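Local structure of DnaD-like replication protein (Streptococcus mutans UA159, 2ZC2) at residues Q27-D32 with D38-A43; R45-N50 with W55-A60. The protein probably acts in the initiation of DNA replication as a DnaD-like member of the DnaB/DnaD family, represented here by its DnaB_2-family part. All coordinates share one frame; numbering follows the deposited sequence.

Interaction 1: residues Q27-D32 with D38-A43; sequences QKTVSD and DLVRSA. With ZN (zinc ion), chain E.
A single methyl group, Val40 CG2, carries this whole contact between two successive helices of an all-helical domain. It meets Thr29 OG1 at 4.1 Å. It also meets Val30 CG2, again at 4.1 Å. The backbones stay well apart: the CA atoms of Val30 and Val40 are 8.1 Å from each other. The CB of Val40 points toward segment 27-32. CG1 lies anti to the backbone N (chi1 -178°), which leaves CG2 beside that N as the branch that reaches across. The Val30 and Val40 side chains cross at about a right angle and meet methyl to methyl. Thr29 brings its hydroxyl to the same methyl, but the hydrogen bond of this oxygen is made with Leu26 O, one turn back in its own helix. Helix 5-14 joins at two points: Val40 also packs on its Leu6 and Phe10, and Arg41 NE is hydrogen-bonded to its Asp9 OD2. Thr29 is hydrogen-bonded to Thr35 of the linker through its backbone.

Helix 38-43 carries a zinc ion away from this packing. Asp38 OD1 binds the zinc at 2.1 Å, while Asp38 OD2 stays 2.9 Å from it, so in this model the carboxylate binds the zinc through OD1 alone. The same OD1 forms a salt bridge with Arg41 NH1 at 2.9 Å, a weak hydrogen bond with a bent N-H angle of 125°.

The chemistry implies a light van der Waals touch centred on one methyl, with no hydrogen bond between the two segments. The zinc and the guanidinium would both draw negative charge toward Asp38 OD1, probably stabilising its ionised form.

Interaction 2: residues R45-N50 with W55-A60; sequences REAVFN and WNYIQA
Two consecutive helices, 37-50 and 55-67, are joined by a short loop and pack together beside it through Ala47, Asn50, Tyr57 and Ile58. The short segment axes come within 9.3 Å and run at 122° to each other. The closest backbone pair is Ala47 and Ile58, with CA atoms 5.8 Å apart. The small side chain of Ala47 permits this approach. Its CB points at the other helix and sits between two side chains. It touches Ile58 CG1 at 3.5 Å and Tyr57 CD2 at 3.8 Å.

Ala47 meets the tyrosine at the ring edge, near the ring plane, and not over a face. The ring is carried there by a first torsion that places CG anti to the backbone N (chi1 -169°). It runs alongside Ala47 and carries its hydroxyl on to Asn50, one turn further along helix 45-50. Asn50 ND2 also lies at the ring edge, 2.8 Å from Tyr57 OH. The amide and ring planes stand 89° apart. Ile58 keeps CG1 beside its own backbone N, and this is the branch that meets Ala47.

Ile58 also packs on Phe10 of helix 5-14, and Trp55 lies against Glu22, Asp25 and Leu26 of helix 20-32.

The contact therefore grades from a buried apolar part, Ala47 with Ile58, to a polar end at the exposed Asn50. Apolar packing holds the helices close, and the tyrosine spans both parts, with its ring edge against Ala47 and its hydroxyl beside the asparagine amide.

How the interactions relate
The two interactions follow each other along the chain, neither nested nor crossing. After helix 5-14, helix 20-32 runs into a short linker, and interaction 1 closes that connection against the start of helix 37-50. The same helix continues into interaction 2, which closes the loop between it and helix 55-67. Helix 37-50 thus belongs to both, with its early turns in one contact and its last turns in the other. The centres are about 13 Å apart. The two contacts touch where Ala43 CB packs 4.1 Å from Ile58 O. Phe10 of helix 5-14 meets both Val40 and Ile58, joining the two contacts in one small helical core.

Interaction 1: residues Q27-D32 with D38-A43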
ATOM      1  N   GLN A  27      -3.512   1.928   8.635  1.00 27.08           N
ATOM      2  CA  GLN A  27      -4.281   1.123   9.631  1.00 27.87           C
ATOM      3  C   GLN A  27      -5.657   0.851   9.146  1.00 27.84           C
ATOM      4  O   GLN A  27      -6.136  -0.292   9.198  1.00 26.77           O
ATOM      5  CB  GLN A  27      -4.345   1.779  11.024  1.00 28.07           C
ATOM      6  CG  GLN A  27      -3.086   1.589  11.811  1.00 33.01           C
ATOM      7  CD  GLN A  27      -2.839   2.661  12.853  1.00 40.26           C
ATOM      8  OE1 GLN A  27      -1.709   2.798  13.368  1.00 42.52           O
ATOM      9  NE2 GLN A  27      -3.876   3.444  13.169  1.00 40.96           N
ATOM     10  N   LYS A  28      -6.289   1.915   8.651  1.00 28.32           N
ATOM     11  CA  LYS A  28      -7.638   1.837   8.104  1.00 29.02           C
ATOM     12  C   LYS A  28      -7.786   0.869   6.944  1.00 29.03           C
ATOM     13  O   LYS A  28      -8.654  -0.010   6.984  1.00 28.80           O
ATOM     14  CB  LYS A  28      -8.173   3.247   7.763  1.00 28.91           C
ATOM     15  CG  LYS A  28      -8.818   3.920   9.008  1.00 32.74           C
ATOM     16  CD  LYS A  28      -8.510   5.424   9.235  1.00 34.08           C
ATOM     17  CE  LYS A  28      -9.244   6.350   8.273  1.00 37.95           C
ATOM     18  NZ  LYS A  28     -10.336   5.745   7.403  1.00 41.14           N
ATOM     19  N   THR A  29      -6.939   1.009   5.923  1.00 29.66           N
ATOM     20  CA  THR A  29      -6.991   0.132   4.754  1.00 30.06           C
ATOM     21  C   THR A  29      -6.820  -1.336   5.139  1.00 30.34           C
ATOM     22  O   THR A  29      -7.496  -2.215   4.586  1.00 32.20           O
ATOM     23  CB  THR A  29      -5.935   0.516   3.655  1.00 30.06           C
ATOM     24  OG1 THR A  29      -4.636   0.120   4.068  1.00 35.58           O
ATOM     25  CG2 THR A  29      -5.886   1.984   3.396  1.00 27.61           C
ATOM     26  N   VAL A  30      -5.904  -1.609   6.062  1.00 31.25           N
ATOM     27  CA  VAL A  30      -5.568  -2.994   6.477  1.00 31.71           C
ATOM     28  C   VAL A  30      -6.642  -3.605   7.412  1.00 32.53           C
ATOM     29  O   VAL A  30      -7.198  -4.669   7.130  1.00 32.75           O
ATOM     30  CB  VAL A  30      -4.160  -3.067   7.087  1.00 32.10           C
ATOM     31  CG1 VAL A  30      -3.966  -4.386   7.875  1.00 33.56           C
ATOM     32  CG2 VAL A  30      -3.052  -2.932   5.969  1.00 28.72           C
ATOM     33  N   SER A  31      -6.954  -2.914   8.492  1.00 33.35           N
ATOM     34  CA  SER A  31      -8.055  -3.354   9.389  1.00 35.89           C
ATOM     35  C   SER A  31      -9.446  -3.020   8.890  1.00 36.68           C
ATOM     36  O   SER A  31     -10.224  -3.947   8.601  1.00 38.36           O
ATOM     37  CB  SER A  31      -7.859  -2.795  10.793  1.00 34.98           C
ATOM     38  OG  SER A  31      -6.465  -2.720  11.040  1.00 36.49           O
ATOM     39  N   ASP A  32      -9.786  -1.729   8.780  1.00 37.17           N
ATOM     40  CA  ASP A  32     -11.165  -1.352   8.406  1.00 37.36           C
ATOM     41  C   ASP A  32     -11.611  -1.950   7.078  1.00 36.91           C
ATOM     42  O   ASP A  32     -12.659  -2.609   6.993  1.00 37.88           O
ATOM     43  CB  ASP A  32     -11.396   0.178   8.395  1.00 37.91           C
ATOM     44  CG  ASP A  32     -11.219   0.822   9.765  1.00 38.94           C
ATOM     45  OD1 ASP A  32     -10.666   0.179  10.672  1.00 42.50           O
ATOM     46  OD2 ASP A  32     -11.619   1.998   9.944  1.00 43.08           O
ATOM     47  N   ASP A  38       0.011  -7.632   2.494  1.00 19.08           N
ATOM     48  CA  ASP A  38       0.931  -8.004   1.419  1.00 20.18           C
ATOM     49  C   ASP A  38       0.464  -7.510   0.075  1.00 19.33           C
ATOM     50  O   ASP A  38       1.257  -7.382  -0.821  1.00 19.51           O
ATOM     51  CB  ASP A  38       1.262  -9.490   1.410  1.00 20.93           C
ATOM     52  CG  ASP A  38       1.965  -9.909   2.691  1.00 24.34           C
ATOM     53  OD1 ASP A  38       3.192  -9.721   2.766  1.00 26.05           O
ATOM     54  OD2 ASP A  38       1.291 -10.371   3.651  1.00 28.11           O
ATOM     55  N   LEU A  39      -0.830  -7.197  -0.015  1.00 18.44           N
ATOM     56  CA  LEU A  39      -1.368  -6.492  -1.150  1.00 16.85           C
ATOM     57  C   LEU A  39      -0.938  -5.013  -1.157  1.00 16.57           C
ATOM     58  O   LEU A  39      -0.580  -4.461  -2.231  1.00 16.95           O
ATOM     59  CB  LEU A  39      -2.887  -6.590  -1.184  1.00 15.97           C
ATOM     60  CG  LEU A  39      -3.472  -5.917  -2.448  1.00 16.77           C
ATOM     61  CD1 LEU A  39      -3.115  -6.774  -3.694  1.00 13.05           C
ATOM     62  CD2 LEU A  39      -4.972  -5.636  -2.386  1.00 15.81           C
ATOM     63  N   VAL A  40      -0.990  -4.387   0.020  1.00 16.82           N
ATOM     64  CA  VAL A  40      -0.433  -3.045   0.212  1.00 16.30           C
ATOM     65  C   VAL A  40       1.050  -2.977  -0.199  1.00 16.31           C
ATOM     66  O   VAL A  40       1.480  -2.091  -0.956  1.00 13.87           O
ATOM     67  CB  VAL A  40      -0.683  -2.495   1.638  1.00 16.58           C
ATOM     68  CG1 VAL A  40      -0.138  -1.068   1.786  1.00 15.63           C
ATOM     69  CG2 VAL A  40      -2.195  -2.455   1.965  1.00 14.16           C
ATOM     70  N   ARG A  41       1.834  -3.916   0.328  1.00 16.74           N
ATOM     71  CA  ARG A  41       3.217  -4.021  -0.009  1.00 16.77           C
ATOM     72  C   ARG A  41       3.419  -4.231  -1.531  1.00 16.13           C
ATOM     73  O   ARG A  41       4.367  -3.650  -2.120  1.00 15.13           O
ATOM     74  CB  ARG A  41       3.851  -5.174   0.811  1.00 17.03           C
ATOM     75  CG  ARG A  41       5.266  -5.632   0.372  1.00 19.25           C
ATOM     76  CD  ARG A  41       5.839  -6.691   1.393  1.00 21.41           C
ATOM     77  NE  ARG A  41       6.023  -6.107   2.738  1.00 26.40           N
ATOM     78  CZ  ARG A  41       5.291  -6.369   3.821  1.00 28.65           C
ATOM     79  NH1 ARG A  41       4.257  -7.214   3.789  1.00 27.95           N
ATOM     80  NH2 ARG A  41       5.611  -5.773   4.960  1.00 28.64           N
ATOM     81  N   SER A  42       2.568  -5.022  -2.181  1.00 13.49           N
ATOM     82  CA  SER A  42       2.768  -5.137  -3.629  1.00 14.69           C
ATOM     83  C   SER A  42       2.355  -3.900  -4.452  1.00 12.62           C
ATOM     84  O   SER A  42       2.889  -3.693  -5.539  1.00 10.73           O
ATOM     85  CB  SER A  42       2.158  -6.372  -4.182  1.00 13.18           C
ATOM     86  OG  SER A  42       0.800  -6.241  -4.147  1.00 25.61           O
ATOM     87  N   ALA A  43       1.501  -3.037  -3.883  1.00 12.80           N
ATOM     88  CA  ALA A  43       1.248  -1.707  -4.495  1.00 12.05           C
ATOM     89  C   ALA A  43       2.472  -0.841  -4.359  1.00 12.90           C
ATOM     90  O   ALA A  43       2.854  -0.139  -5.302  1.00 13.55           O
ATOM     91  CB  ALA A  43       0.020  -1.080  -3.916  1.00 12.02           C
TER
HETATM   92 ZN    ZN E 505       4.003 -10.311   4.642  0.50 27.70          ZN

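Interaction 2: residues R45-N50 with W55-A60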
ATOM      1  N   ARG A  45       5.588  -2.046  -4.021  1.00 13.36           N
ATOM      2  CA  ARG A  45       6.511  -2.673  -4.986  1.00 15.17           C
ATOM      3  C   ARG A  45       6.312  -2.117  -6.369  1.00 13.46           C
ATOM      4  O   ARG A  45       7.266  -1.785  -7.035  1.00 14.01           O
ATOM      5  CB  ARG A  45       6.313  -4.202  -5.057  1.00 14.29           C
ATOM      6  CG  ARG A  45       7.408  -4.932  -5.948  1.00 15.42           C
ATOM      7  CD  ARG A  45       7.286  -6.477  -5.894  1.00 20.22           C
ATOM      8  NE  ARG A  45       6.401  -6.889  -6.980  1.00 36.28           N
ATOM      9  CZ  ARG A  45       6.691  -7.780  -7.937  1.00 41.58           C
ATOM     10  NH1 ARG A  45       7.856  -8.445  -7.955  1.00 42.40           N
ATOM     11  NH2 ARG A  45       5.777  -8.034  -8.874  1.00 41.84           N
ATOM     12  N   GLU A  46       5.064  -2.115  -6.828  1.00 14.57           N
ATOM     13  CA  GLU A  46       4.735  -1.673  -8.192  1.00 15.99           C
ATOM     14  C   GLU A  46       5.071  -0.168  -8.402  1.00 15.79           C
ATOM     15  O   GLU A  46       5.605   0.243  -9.436  1.00 15.56           O
ATOM     16  CB  GLU A  46       3.280  -1.998  -8.489  1.00 15.11           C
ATOM     17  CG  GLU A  46       2.853  -1.569  -9.829  1.00 24.43           C
ATOM     18  CD  GLU A  46       3.721  -2.216 -10.902  1.00 34.70           C
ATOM     19  OE1 GLU A  46       3.891  -3.482 -10.872  1.00 31.80           O
ATOM     20  OE2 GLU A  46       4.242  -1.422 -11.744  1.00 37.90           O
ATOM     21  N   ALA A  47       4.841   0.646  -7.376  1.00 14.36           N
ATOM     22  CA  ALA A  47       5.199   2.058  -7.460  1.00 13.99           C
ATOM     23  C   ALA A  47       6.763   2.179  -7.593  1.00 13.19           C
ATOM     24  O   ALA A  47       7.291   2.945  -8.370  1.00 14.34           O
ATOM     25  CB  ALA A  47       4.742   2.775  -6.187  1.00 12.09           C
ATOM     26  N   VAL A  48       7.482   1.460  -6.764  1.00 13.15           N
ATOM     27  CA  VAL A  48       8.927   1.382  -6.896  1.00 13.99           C
ATOM     28  C   VAL A  48       9.350   0.976  -8.322  1.00 13.64           C
ATOM     29  O   VAL A  48      10.266   1.575  -8.875  1.00 13.43           O
ATOM     30  CB  VAL A  48       9.546   0.426  -5.849  1.00 14.49           C
ATOM     31  CG1 VAL A  48      11.085   0.268  -6.063  1.00 12.93           C
ATOM     32  CG2 VAL A  48       9.302   0.931  -4.413  1.00 13.87           C
ATOM     33  N   PHE A  49       8.751  -0.090  -8.853  1.00 11.95           N
ATOM     34  CA  PHE A  49       9.178  -0.662 -10.154  1.00 13.37           C
ATOM     35  C   PHE A  49       8.905   0.348 -11.253  1.00 14.19           C
ATOM     36  O   PHE A  49       9.524   0.305 -12.347  1.00 14.73           O
ATOM     37  CB  PHE A  49       8.431  -1.971 -10.473  1.00 11.66           C
ATOM     38  CG  PHE A  49       8.974  -3.197  -9.754  1.00 13.47           C
ATOM     39  CD1 PHE A  49       9.979  -3.090  -8.811  1.00 16.77           C
ATOM     40  CD2 PHE A  49       8.435  -4.440 -10.018  1.00 15.21           C
ATOM     41  CE1 PHE A  49      10.467  -4.220  -8.140  1.00 14.30           C
ATOM     42  CE2 PHE A  49       8.937  -5.555  -9.374  1.00 18.94           C
ATOM     43  CZ  PHE A  49       9.948  -5.423  -8.416  1.00 13.50           C
ATOM     44  N   ASN A  50       7.942   1.240 -10.997  1.00 15.74           N
ATOM     45  CA  ASN A  50       7.611   2.300 -11.966  1.00 17.98           C
ATOM     46  C   ASN A  50       8.428   3.575 -11.808  1.00 18.14           C
ATOM     47  O   ASN A  50       8.367   4.441 -12.640  1.00 19.09           O
ATOM     48  CB  ASN A  50       6.121   2.607 -11.909  1.00 18.49           C
ATOM     49  CG  ASN A  50       5.346   1.801 -12.920  1.00 27.33           C
ATOM     50  OD1 ASN A  50       5.875   1.485 -14.020  1.00 37.53           O
ATOM     51  ND2 ASN A  50       4.103   1.460 -12.593  1.00 33.53           N
ATOM     52  N   TRP A  55       3.328   8.716  -2.075  1.00 13.34           N
ATOM     53  CA  TRP A  55       2.114   8.228  -1.380  1.00 13.50           C
ATOM     54  C   TRP A  55       0.910   8.050  -2.259  1.00 12.41           C
ATOM     55  O   TRP A  55       0.294   7.006  -2.261  1.00 12.07           O
ATOM     56  CB  TRP A  55       1.726   9.171  -0.209  1.00 13.83           C
ATOM     57  CG  TRP A  55       0.459   8.694   0.522  1.00 14.18           C
ATOM     58  CD1 TRP A  55      -0.826   9.137   0.336  1.00 13.75           C
ATOM     59  CD2 TRP A  55       0.393   7.679   1.528  1.00 14.39           C
ATOM     60  NE1 TRP A  55      -1.668   8.494   1.194  1.00 13.74           N
ATOM     61  CE2 TRP A  55      -0.936   7.580   1.930  1.00 15.02           C
ATOM     62  CE3 TRP A  55       1.352   6.854   2.142  1.00 16.18           C
ATOM     63  CZ2 TRP A  55      -1.359   6.655   2.919  1.00 18.17           C
ATOM     64  CZ3 TRP A  55       0.942   5.937   3.138  1.00 14.72           C
ATOM     65  CH2 TRP A  55      -0.398   5.865   3.531  1.00 17.31           C
ATOM     66  N   ASN A  56       0.516   9.120  -2.962  1.00 11.57           N
ATOM     67  CA  ASN A  56      -0.709   9.141  -3.795  1.00 11.46           C
ATOM     68  C   ASN A  56      -0.702   8.117  -4.904  1.00 10.73           C
ATOM     69  O   ASN A  56      -1.721   7.464  -5.185  1.00 10.73           O
ATOM     70  CB  ASN A  56      -0.921  10.542  -4.425  1.00  9.90           C
ATOM     71  CG  ASN A  56      -1.176  11.632  -3.350  1.00 13.84           C
ATOM     72  OD1 ASN A  56      -1.223  11.349  -2.169  1.00  9.85           O
ATOM     73  ND2 ASN A  56      -1.369  12.865  -3.784  1.00 14.93           N
ATOM     74  N   TYR A  57       0.438   7.987  -5.565  1.00 11.84           N
ATOM     75  CA  TYR A  57       0.573   6.938  -6.601  1.00 12.41           C
ATOM     76  C   TYR A  57       0.343   5.525  -6.082  1.00 11.19           C
ATOM     77  O   TYR A  57      -0.390   4.725  -6.685  1.00 12.04           O
ATOM     78  CB  TYR A  57       1.936   7.068  -7.327  1.00 13.23           C
ATOM     79  CG  TYR A  57       2.085   6.225  -8.589  1.00 18.31           C
ATOM     80  CD1 TYR A  57       1.808   6.741  -9.859  1.00 21.55           C
ATOM     81  CD2 TYR A  57       2.552   4.912  -8.515  1.00 20.40           C
ATOM     82  CE1 TYR A  57       1.984   5.913 -11.030  1.00 23.37           C
ATOM     83  CE2 TYR A  57       2.713   4.114  -9.644  1.00 20.53           C
ATOM     84  CZ  TYR A  57       2.425   4.595 -10.889  1.00 18.55           C
ATOM     85  OH  TYR A  57       2.656   3.785 -11.992  1.00 20.07           O
ATOM     86  N   ILE A  58       0.950   5.192  -4.958  1.00 11.17           N
ATOM     87  CA  ILE A  58       0.689   3.898  -4.288  1.00 11.66           C
ATOM     88  C   ILE A  58      -0.787   3.711  -3.958  1.00 11.49           C
ATOM     89  O   ILE A  58      -1.397   2.707  -4.260  1.00 11.99           O
ATOM     90  CB  ILE A  58       1.556   3.833  -2.965  1.00 12.15           C
ATOM     91  CG1 ILE A  58       3.040   3.866  -3.324  1.00 11.45           C
ATOM     92  CG2 ILE A  58       1.209   2.534  -2.139  1.00 13.34           C
ATOM     93  CD1 ILE A  58       4.000   4.315  -2.189  1.00 12.20           C
ATOM     94  N   GLN A  59      -1.397   4.715  -3.354  1.00 12.60           N
ATOM     95  CA  GLN A  59      -2.858   4.649  -3.111  1.00 14.58           C
ATOM     96  C   GLN A  59      -3.702   4.498  -4.363  1.00 14.31           C
ATOM     97  O   GLN A  59      -4.669   3.824  -4.299  1.00 12.86           O
ATOM     98  CB  GLN A  59      -3.392   5.863  -2.310  1.00 13.54           C
ATOM     99  CG  GLN A  59      -2.700   5.987  -0.984  1.00 21.32           C
ATOM    100  CD  GLN A  59      -2.942   4.726  -0.110  1.00 26.58           C
ATOM    101  OE1 GLN A  59      -2.023   4.185   0.468  1.00 26.51           O
ATOM    102  NE2 GLN A  59      -4.202   4.280  -0.027  1.00 29.01           N
ATOM    103  N   ALA A  60      -3.359   5.172  -5.467  1.00 15.31           N
ATOM    104  CA  ALA A  60      -4.080   4.965  -6.746  1.00 15.75           C
ATOM    105  C   ALA A  60      -3.992   3.491  -7.247  1.00 16.95           C
ATOM    106  O   ALA A  60      -4.987   2.886  -7.717  1.00 16.09           O
ATOM    107  CB  ALA A  60      -3.566   5.970  -7.802  1.00 13.70           C
TER